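Local coordinates for protein glycerol trinitrate reductase (Agrobacterium tumefaciens, PDB 5EPD) that probably acts as an FMN-dependent oxidoreductase of the Old Yellow Enzyme family, named for the reduction of glycerol trinitrate, at residues A141-R146 against N212-T217; L202-A207 against T265-I270. All coordinates share one frame; numbering follows the deposited sequence.

Contact 1. Residues A141-R146 against N212-T217; sequences APSAIR and NMRTDT
An Asx turn at N212 sets the loop 212-217 against P142 and S143, joining two of the long connections that carry the chain between barrel strands and helices. Within the turn, N212 OD1 accepts the backbone N of R214 at 2.9 Å, nearly in line with the amide C=O, while its ND2 serves Y218 O. The residue in the middle of the turn gives its amide to the other loop instead: M213 N donates to S143 OG at 2.7 Å, with an N-H...O angle of 147°. S143 can meet it because OG lies anti to its own carbonyl carbon (chi1 -54°), beside the backbone N. R214 N is also near this hydroxyl, but at a poor angle, and its bond is the one to N212.

In this TIM barrel of the Old Yellow Enzyme family, the first loop belongs to the excursion between strand 117-122 and helix 171-187, and the second follows strand 193-196. R214 reaches across between them. Its chain bends at chi3 (82°), and NH1 donates to P142 O over 2.7 Å, in the carbonyl plane and on a lone pair; L166 O takes a second bond from NH1. The guanidinium also grips D216 side-on, with NE to OD1 at 3.1 Å and NH2 to OD2 at 2.7 Å, the latter on the syn lone pair. Held by two backbone carbonyls and a carboxylate, the group has little freedom to rotate. Its aliphatic part packs too, CD lying 3.9 Å from P142 CB, which also lies against N212 CG. Nearer the surface, I145 and M213 cross at about a right angle, I145 CD1 touching M213 SD at 3.5 Å.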
ATOM      1  N   ALA A 141     -11.056 -12.715  -9.124  1.00 33.99           N
ATOM      2  CA  ALA A 141     -10.593 -13.342  -7.897  1.00 34.55           C
ATOM      3  C   ALA A 141     -10.049 -14.733  -8.243  1.00 36.11           C
ATOM      4  O   ALA A 141     -10.351 -15.262  -9.322  1.00 34.77           O
ATOM      5  CB  ALA A 141     -11.761 -13.458  -6.936  1.00 35.16           C
ATOM      6  N   PRO A 142      -9.265 -15.343  -7.330  1.00 35.51           N
ATOM      7  CA  PRO A 142      -8.793 -16.715  -7.589  1.00 36.15           C
ATOM      8  C   PRO A 142      -9.944 -17.758  -7.639  1.00 35.82           C
ATOM      9  O   PRO A 142      -9.914 -18.665  -8.464  1.00 34.05           O
ATOM     10  CB  PRO A 142      -7.853 -16.992  -6.397  1.00 38.70           C
ATOM     11  CG  PRO A 142      -8.338 -16.092  -5.301  1.00 38.70           C
ATOM     12  CD  PRO A 142      -8.826 -14.846  -6.012  1.00 37.45           C
ATOM     13  N   SER A 143     -10.937 -17.608  -6.758  1.00 34.47           N
ATOM     14  CA  SER A 143     -12.100 -18.478  -6.702  1.00 32.92           C
ATOM     15  C   SER A 143     -13.321 -17.587  -6.567  1.00 35.91           C
ATOM     16  O   SER A 143     -13.224 -16.464  -6.060  1.00 35.48           O
ATOM     17  CB  SER A 143     -11.993 -19.407  -5.499  1.00 31.68           C
ATOM     18  OG  SER A 143     -10.756 -20.103  -5.521  1.00 29.37           O
ATOM     19  N   ALA A 144     -14.463 -18.076  -7.049  1.00 39.29           N
ATOM     20  CA  ALA A 144     -15.736 -17.336  -6.996  1.00 39.80           C
ATOM     21  C   ALA A 144     -16.355 -17.422  -5.590  1.00 40.52           C
ATOM     22  O   ALA A 144     -17.299 -18.171  -5.357  1.00 40.20           O
ATOM     23  CB  ALA A 144     -16.699 -17.875  -8.057  1.00 41.76           C
ATOM     24  N   ILE A 145     -15.772 -16.686  -4.642  1.00 41.65           N
ATOM     25  CA  ILE A 145     -16.280 -16.602  -3.271  1.00 40.15           C
ATOM     26  C   ILE A 145     -16.307 -15.111  -2.953  1.00 39.71           C
ATOM     27  O   ILE A 145     -15.265 -14.456  -2.960  1.00 36.46           O
ATOM     28  CB  ILE A 145     -15.362 -17.300  -2.239  1.00 42.02           C
ATOM     29  CG1 ILE A 145     -14.977 -18.717  -2.682  1.00 44.74           C
ATOM     30  CG2 ILE A 145     -16.032 -17.327  -0.868  1.00 41.34           C
ATOM     31  CD1 ILE A 145     -13.711 -19.259  -2.034  1.00 44.76           C
ATOM     32  N   ARG A 146     -17.500 -14.574  -2.710  1.00 39.89           N
ATOM     33  CA  ARG A 146     -17.672 -13.175  -2.350  1.00 37.38           C
ATOM     34  C   ARG A 146     -16.976 -12.889  -1.024  1.00 37.70           C
ATOM     35  O   ARG A 146     -16.935 -13.743  -0.131  1.00 38.27           O
ATOM     36  CB  ARG A 146     -19.154 -12.855  -2.190  1.00 40.13           C
ATOM     37  CG  ARG A 146     -19.474 -11.391  -2.412  1.00 46.30           C
ATOM     38  CD  ARG A 146     -20.967 -11.130  -2.331  1.00 50.61           C
ATOM     39  NE  ARG A 146     -21.371 -10.632  -1.017  1.00 53.50           N
ATOM     40  CZ  ARG A 146     -21.927 -11.348  -0.041  1.00 52.95           C
ATOM     41  NH1 ARG A 146     -22.166 -12.647  -0.184  1.00 50.08           N
ATOM     42  NH2 ARG A 146     -22.237 -10.739   1.105  1.00 54.89           N
ATOM     43  N   ASN A 212      -8.653 -18.841  -1.566  1.00 32.16           N
ATOM     44  CA  ASN A 212      -8.145 -19.541  -2.744  1.00 33.53           C
ATOM     45  C   ASN A 212      -8.511 -21.018  -2.689  1.00 33.87           C
ATOM     46  O   ASN A 212      -7.852 -21.809  -1.999  1.00 33.35           O
ATOM     47  CB  ASN A 212      -6.634 -19.362  -2.901  1.00 33.15           C
ATOM     48  CG  ASN A 212      -6.106 -19.953  -4.205  1.00 33.47           C
ATOM     49  OD1 ASN A 212      -6.729 -20.826  -4.829  1.00 31.69           O
ATOM     50  ND2 ASN A 212      -4.946 -19.483  -4.618  1.00 32.99           N
ATOM     51  N   MET A 213      -9.566 -21.374  -3.416  1.00 36.36           N
ATOM     52  CA  MET A 213     -10.002 -22.767  -3.515  1.00 41.18           C
ATOM     53  C   MET A 213      -9.558 -23.445  -4.836  1.00 39.09           C
ATOM     54  O   MET A 213      -9.959 -24.560  -5.116  1.00 42.88           O
ATOM     55  CB  MET A 213     -11.535 -22.879  -3.289  1.00 47.18           C
ATOM     56  CG  MET A 213     -11.957 -23.443  -1.918  1.00 53.26           C
ATOM     57  SD  MET A 213     -12.619 -22.263  -0.698  1.00 67.11           S
ATOM     58  CE  MET A 213     -12.355 -23.133   0.859  1.00 65.04           C
ATOM     59  N   ARG A 214      -8.689 -22.804  -5.612  1.00 36.72           N
ATOM     60  CA  ARG A 214      -8.214 -23.376  -6.869  1.00 35.50           C
ATOM     61  C   ARG A 214      -7.455 -24.712  -6.704  1.00 37.96           C
ATOM     62  O   ARG A 214      -6.834 -24.998  -5.664  1.00 33.77           O
ATOM     63  CB  ARG A 214      -7.272 -22.407  -7.568  1.00 36.32           C
ATOM     64  CG  ARG A 214      -7.833 -21.027  -7.879  1.00 36.44           C
ATOM     65  CD  ARG A 214      -6.709 -20.119  -8.357  1.00 35.43           C
ATOM     66  NE  ARG A 214      -6.426 -20.342  -9.777  1.00 35.91           N
ATOM     67  CZ  ARG A 214      -7.133 -19.820 -10.781  1.00 33.58           C
ATOM     68  NH1 ARG A 214      -8.160 -19.013 -10.536  1.00 33.71           N
ATOM     69  NH2 ARG A 214      -6.795 -20.078 -12.038  1.00 32.67           N
ATOM     70  N   THR A 215      -7.482 -25.505  -7.770  1.00 39.95           N
ATOM     71  CA  THR A 215      -6.796 -26.810  -7.820  1.00 43.24           C
ATOM     72  C   THR A 215      -5.742 -26.883  -8.920  1.00 41.77           C
ATOM     73  O   THR A 215      -5.166 -27.954  -9.148  1.00 41.64           O
ATOM     74  CB  THR A 215      -7.805 -27.920  -8.133  1.00 42.98           C
ATOM     75  OG1 THR A 215      -8.385 -27.661  -9.425  1.00 43.59           O
ATOM     76  CG2 THR A 215      -8.904 -27.968  -7.051  1.00 42.81           C
ATOM     77  N   ASP A 216      -5.532 -25.764  -9.622  1.00 38.70           N
ATOM     78  CA  ASP A 216      -4.500 -25.654 -10.657  1.00 34.40           C
ATOM     79  C   ASP A 216      -3.215 -25.198  -9.979  1.00 32.94           C
ATOM     80  O   ASP A 216      -3.119 -25.302  -8.757  1.00 29.85           O
ATOM     81  CB  ASP A 216      -4.953 -24.720 -11.783  1.00 34.57           C
ATOM     82  CG  ASP A 216      -5.065 -23.240 -11.358  1.00 34.95           C
ATOM     83  OD1 ASP A 216      -4.552 -22.815 -10.295  1.00 30.18           O
ATOM     84  OD2 ASP A 216      -5.675 -22.489 -12.139  1.00 35.94           O
ATOM     85  N   THR A 217      -2.241 -24.699 -10.748  1.00 33.84           N
ATOM     86  CA  THR A 217      -0.909 -24.384 -10.209  1.00 37.34           C
ATOM     87  C   THR A 217      -0.855 -23.142  -9.307  1.00 38.52           C
ATOM     88  O   THR A 217       0.172 -22.891  -8.654  1.00 38.22           O
ATOM     89  CB  THR A 217       0.158 -24.201 -11.325  1.00 39.12           C
ATOM     90  OG1 THR A 217      -0.373 -23.405 -12.387  1.00 38.78           O
ATOM     91  CG2 THR A 217       0.608 -25.554 -11.883  1.00 41.38           C
TER

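Contact 2. Residues L202-A207 against T265-I270; sequences LLEQFA and TQYDYI
E204 OE2 is gripped twice: it forms a salt bridge with K208 NZ, and it accepts a hydrogen bond of 2.8 Å from a water that links it to Y267. That water in turn accepts from Y267 OH at 2.6 Å, so the phenol is the donor at its end of the bridge. Here a short helix, 202-207, inserted after strand 193-196 of the TIM barrel, meets helix 263-276, which follows strand 245-249 in the ring of outer helices. The axes of 202-207 and 265-270 come no closer than 12.4 Å, with their N-to-C directions 120° apart, a wide separation spanned by side chains and by the water.

E204 gets to the bridge with its chain extended and CG anti to the backbone N (chi1 -178°). The carboxylate and the Y267 ring stand almost perpendicular, and OE2 remains 3.9 Å from Y267 OH, too far for a direct bond. The lysine charge beside OE2 would be expected to keep the carboxylate ionised.

A207 is the residue of the short helix most covered by its partner. Its CB points at helix 263-276, meeting Y267 OH on one flank and I270 CD1, at 4.3 Å, on another; M229 of helix 227-240 packs on it as well. At the neighbouring backbone, A207 O lies 3.0 Å from Q266 OE1. Both are acceptors, so no hydrogen bond joins them. The Q266 amide is instead fixed from elsewhere, OE1 taking a bond from R225 NE and NE2 giving one to V222 O, which settles its orientation and holds OE1 near the carbonyl. I270 CD1, besides touching A207 CB, sits 4.2 Å above the plane of the Y267 ring, offset toward its rim.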
ATOM      1  N   LEU A 202      -6.124  -8.691  -4.234  1.00 29.16           N
ATOM      2  CA  LEU A 202      -5.977  -9.821  -5.168  1.00 29.42           C
ATOM      3  C   LEU A 202      -4.905 -10.812  -4.737  1.00 29.66           C
ATOM      4  O   LEU A 202      -5.145 -12.047  -4.660  1.00 28.67           O
ATOM      5  CB  LEU A 202      -5.658  -9.342  -6.590  1.00 29.83           C
ATOM      6  CG  LEU A 202      -5.577 -10.442  -7.662  1.00 30.97           C
ATOM      7  CD1 LEU A 202      -6.893 -11.198  -7.820  1.00 33.01           C
ATOM      8  CD2 LEU A 202      -5.168  -9.876  -9.010  1.00 31.67           C
ATOM      9  N   LEU A 203      -3.728 -10.281  -4.456  1.00 27.44           N
ATOM     10  CA  LEU A 203      -2.581 -11.156  -4.293  1.00 28.69           C
ATOM     11  C   LEU A 203      -2.693 -11.951  -2.994  1.00 27.92           C
ATOM     12  O   LEU A 203      -2.213 -13.084  -2.941  1.00 27.29           O
ATOM     13  CB  LEU A 203      -1.264 -10.366  -4.364  1.00 30.04           C
ATOM     14  CG  LEU A 203      -1.093  -9.424  -5.570  1.00 30.39           C
ATOM     15  CD1 LEU A 203       0.245  -8.677  -5.547  1.00 30.05           C
ATOM     16  CD2 LEU A 203      -1.283 -10.198  -6.873  1.00 31.30           C
ATOM     17  N   GLU A 204      -3.306 -11.358  -1.956  1.00 26.10           N
ATOM     18  CA  GLU A 204      -3.539 -12.046  -0.686  1.00 25.56           C
ATOM     19  C   GLU A 204      -4.697 -13.053  -0.840  1.00 26.46           C
ATOM     20  O   GLU A 204      -4.715 -14.119  -0.177  1.00 24.66           O
ATOM     21  CB  GLU A 204      -3.842 -11.066   0.468  1.00 26.98           C
ATOM     22  CG  GLU A 204      -4.038 -11.787   1.818  1.00 28.99           C
ATOM     23  CD  GLU A 204      -4.413 -10.884   2.997  1.00 29.81           C
ATOM     24  OE1 GLU A 204      -5.579 -10.421   3.079  1.00 30.22           O
ATOM     25  OE2 GLU A 204      -3.551 -10.685   3.880  1.00 29.33           O
ATOM     26  N   GLN A 205      -5.658 -12.739  -1.708  1.00 26.41           N
ATOM     27  CA  GLN A 205      -6.756 -13.660  -1.951  1.00 28.67           C
ATOM     28  C   GLN A 205      -6.175 -14.980  -2.441  1.00 29.93           C
ATOM     29  O   GLN A 205      -6.681 -16.032  -2.104  1.00 30.94           O
ATOM     30  CB  GLN A 205      -7.730 -13.117  -2.992  1.00 28.90           C
ATOM     31  CG  GLN A 205      -8.711 -12.090  -2.473  1.00 29.82           C
ATOM     32  CD  GLN A 205      -9.146 -11.137  -3.567  1.00 29.94           C
ATOM     33  OE1 GLN A 205      -9.485 -11.558  -4.687  1.00 30.02           O
ATOM     34  NE2 GLN A 205      -9.141  -9.847  -3.258  1.00 30.44           N
ATOM     35  N   PHE A 206      -5.122 -14.888  -3.256  1.00 29.42           N
ATOM     36  CA  PHE A 206      -4.426 -16.060  -3.781  1.00 30.61           C
ATOM     37  C   PHE A 206      -3.603 -16.747  -2.696  1.00 29.60           C
ATOM     38  O   PHE A 206      -3.597 -17.974  -2.623  1.00 28.98           O
ATOM     39  CB  PHE A 206      -3.499 -15.673  -4.962  1.00 31.33           C
ATOM     40  CG  PHE A 206      -4.162 -15.735  -6.320  1.00 32.99           C
ATOM     41  CD1 PHE A 206      -4.905 -14.665  -6.799  1.00 32.89           C
ATOM     42  CD2 PHE A 206      -4.036 -16.872  -7.125  1.00 34.12           C
ATOM     43  CE1 PHE A 206      -5.504 -14.713  -8.051  1.00 33.43           C
ATOM     44  CE2 PHE A 206      -4.644 -16.926  -8.376  1.00 33.53           C
ATOM     45  CZ  PHE A 206      -5.369 -15.841  -8.848  1.00 33.42           C
ATOM     46  N   ALA A 207      -2.898 -15.948  -1.894  1.00 27.97           N
ATOM     47  CA  ALA A 207      -2.041 -16.435  -0.838  1.00 28.81           C
ATOM     48  C   ALA A 207      -2.750 -17.203   0.303  1.00 29.41           C
ATOM     49  O   ALA A 207      -2.209 -18.177   0.841  1.00 27.02           O
ATOM     50  CB  ALA A 207      -1.251 -15.266  -0.257  1.00 28.77           C
ATOM     51  N   THR A 265       3.519 -20.874   8.208  1.00 33.53           N
ATOM     52  CA  THR A 265       4.081 -21.643   7.099  1.00 34.33           C
ATOM     53  C   THR A 265       3.979 -20.845   5.804  1.00 33.95           C
ATOM     54  O   THR A 265       4.937 -20.754   5.027  1.00 33.83           O
ATOM     55  CB  THR A 265       3.333 -22.985   6.914  1.00 34.42           C
ATOM     56  OG1 THR A 265       3.348 -23.712   8.154  1.00 34.52           O
ATOM     57  CG2 THR A 265       3.981 -23.820   5.814  1.00 33.46           C
ATOM     58  N   GLN A 266       2.801 -20.264   5.585  1.00 34.72           N
ATOM     59  CA  GLN A 266       2.519 -19.524   4.356  1.00 33.01           C
ATOM     60  C   GLN A 266       3.496 -18.370   4.187  1.00 31.69           C
ATOM     61  O   GLN A 266       4.026 -18.156   3.067  1.00 29.06           O
ATOM     62  CB  GLN A 266       1.076 -19.007   4.356  1.00 32.30           C
ATOM     63  CG  GLN A 266       0.607 -18.393   3.036  1.00 32.43           C
ATOM     64  CD  GLN A 266       0.599 -19.371   1.869  1.00 34.10           C
ATOM     65  OE1 GLN A 266      -0.267 -20.271   1.781  1.00 32.71           O
ATOM     66  NE2 GLN A 266       1.552 -19.193   0.943  1.00 34.35           N
ATOM     67  N   TYR A 267       3.737 -17.623   5.278  1.00 30.98           N
ATOM     68  CA  TYR A 267       4.480 -16.338   5.169  1.00 29.84           C
ATOM     69  C   TYR A 267       5.977 -16.467   5.427  1.00 30.84           C
ATOM     70  O   TYR A 267       6.745 -15.614   4.977  1.00 30.70           O
ATOM     71  CB  TYR A 267       3.820 -15.218   5.997  1.00 28.58           C
ATOM     72  CG  TYR A 267       2.617 -14.634   5.273  1.00 27.56           C
ATOM     73  CD1 TYR A 267       1.362 -15.241   5.373  1.00 28.28           C
ATOM     74  CD2 TYR A 267       2.740 -13.512   4.456  1.00 26.44           C
ATOM     75  CE1 TYR A 267       0.269 -14.756   4.673  1.00 27.29           C
ATOM     76  CE2 TYR A 267       1.647 -13.008   3.755  1.00 26.27           C
ATOM     77  CZ  TYR A 267       0.415 -13.640   3.867  1.00 26.52           C
ATOM     78  OH  TYR A 267      -0.682 -13.183   3.189  1.00 23.48           O
ATOM     79  N   ASP A 268       6.388 -17.532   6.128  1.00 32.07           N
ATOM     80  CA  ASP A 268       7.803 -17.931   6.165  1.00 32.33           C
ATOM     81  C   ASP A 268       8.269 -18.284   4.749  1.00 31.64           C
ATOM     82  O   ASP A 268       9.367 -17.875   4.325  1.00 29.94           O
ATOM     83  CB  ASP A 268       8.019 -19.167   7.046  1.00 33.04           C
ATOM     84  CG  ASP A 268       7.908 -18.871   8.512  1.00 34.10           C
ATOM     85  OD1 ASP A 268       7.919 -17.684   8.911  1.00 37.63           O
ATOM     86  OD2 ASP A 268       7.817 -19.844   9.276  1.00 34.90           O
ATOM     87  N   TYR A 269       7.437 -19.058   4.039  1.00 29.28           N
ATOM     88  CA  TYR A 269       7.704 -19.403   2.636  1.00 31.65           C
ATOM     89  C   TYR A 269       7.833 -18.166   1.735  1.00 31.42           C
ATOM     90  O   TYR A 269       8.856 -17.974   1.051  1.00 31.55           O
ATOM     91  CB  TYR A 269       6.612 -20.328   2.065  1.00 32.93           C
ATOM     92  CG  TYR A 269       6.892 -20.666   0.611  1.00 36.02           C
ATOM     93  CD1 TYR A 269       7.863 -21.611   0.283  1.00 36.25           C
ATOM     94  CD2 TYR A 269       6.236 -20.000  -0.440  1.00 37.03           C
ATOM     95  CE1 TYR A 269       8.157 -21.920  -1.041  1.00 37.75           C
ATOM     96  CE2 TYR A 269       6.525 -20.302  -1.775  1.00 37.26           C
ATOM     97  CZ  TYR A 269       7.489 -21.269  -2.073  1.00 38.70           C
ATOM     98  OH  TYR A 269       7.809 -21.614  -3.384  1.00 34.98           O
ATOM     99  N   ILE A 270       6.776 -17.342   1.746  1.00 32.84           N
ATOM    100  CA  ILE A 270       6.722 -16.096   0.960  1.00 30.99           C
ATOM    101  C   ILE A 270       7.915 -15.183   1.250  1.00 30.39           C
ATOM    102  O   ILE A 270       8.526 -14.654   0.321  1.00 30.64           O
ATOM    103  CB  ILE A 270       5.377 -15.337   1.164  1.00 28.99           C
ATOM    104  CG1 ILE A 270       4.273 -16.014   0.342  1.00 27.82           C
ATOM    105  CG2 ILE A 270       5.486 -13.867   0.732  1.00 28.54           C
ATOM    106  CD1 ILE A 270       2.881 -15.855   0.918  1.00 28.40           C
TER
HETATM  107  O   HOH W   1      -0.886 -10.591   3.046  1.00 22.68           O

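From the N terminus, the chain passes strand 117-122 and reaches 141-146, the first half of contact 1. It then runs through helix 171-187 and strand 193-196 to helix 202-207, which opens contact 2, before 212-217 returns to close contact 1 over 65 intervening residues. Contact 2 closes later, at 265-270 in helix 263-276, so the two loops cross rather than nest. Their centres lie about 13 Å apart and they touch directly: N212 ND2 probably bonds to F206 O at 2.8 Å, and P142 CB packs on F206 CE1. Helix 202-207 thus connects the excursion after strand 117-122 with the helix following strand 245-249.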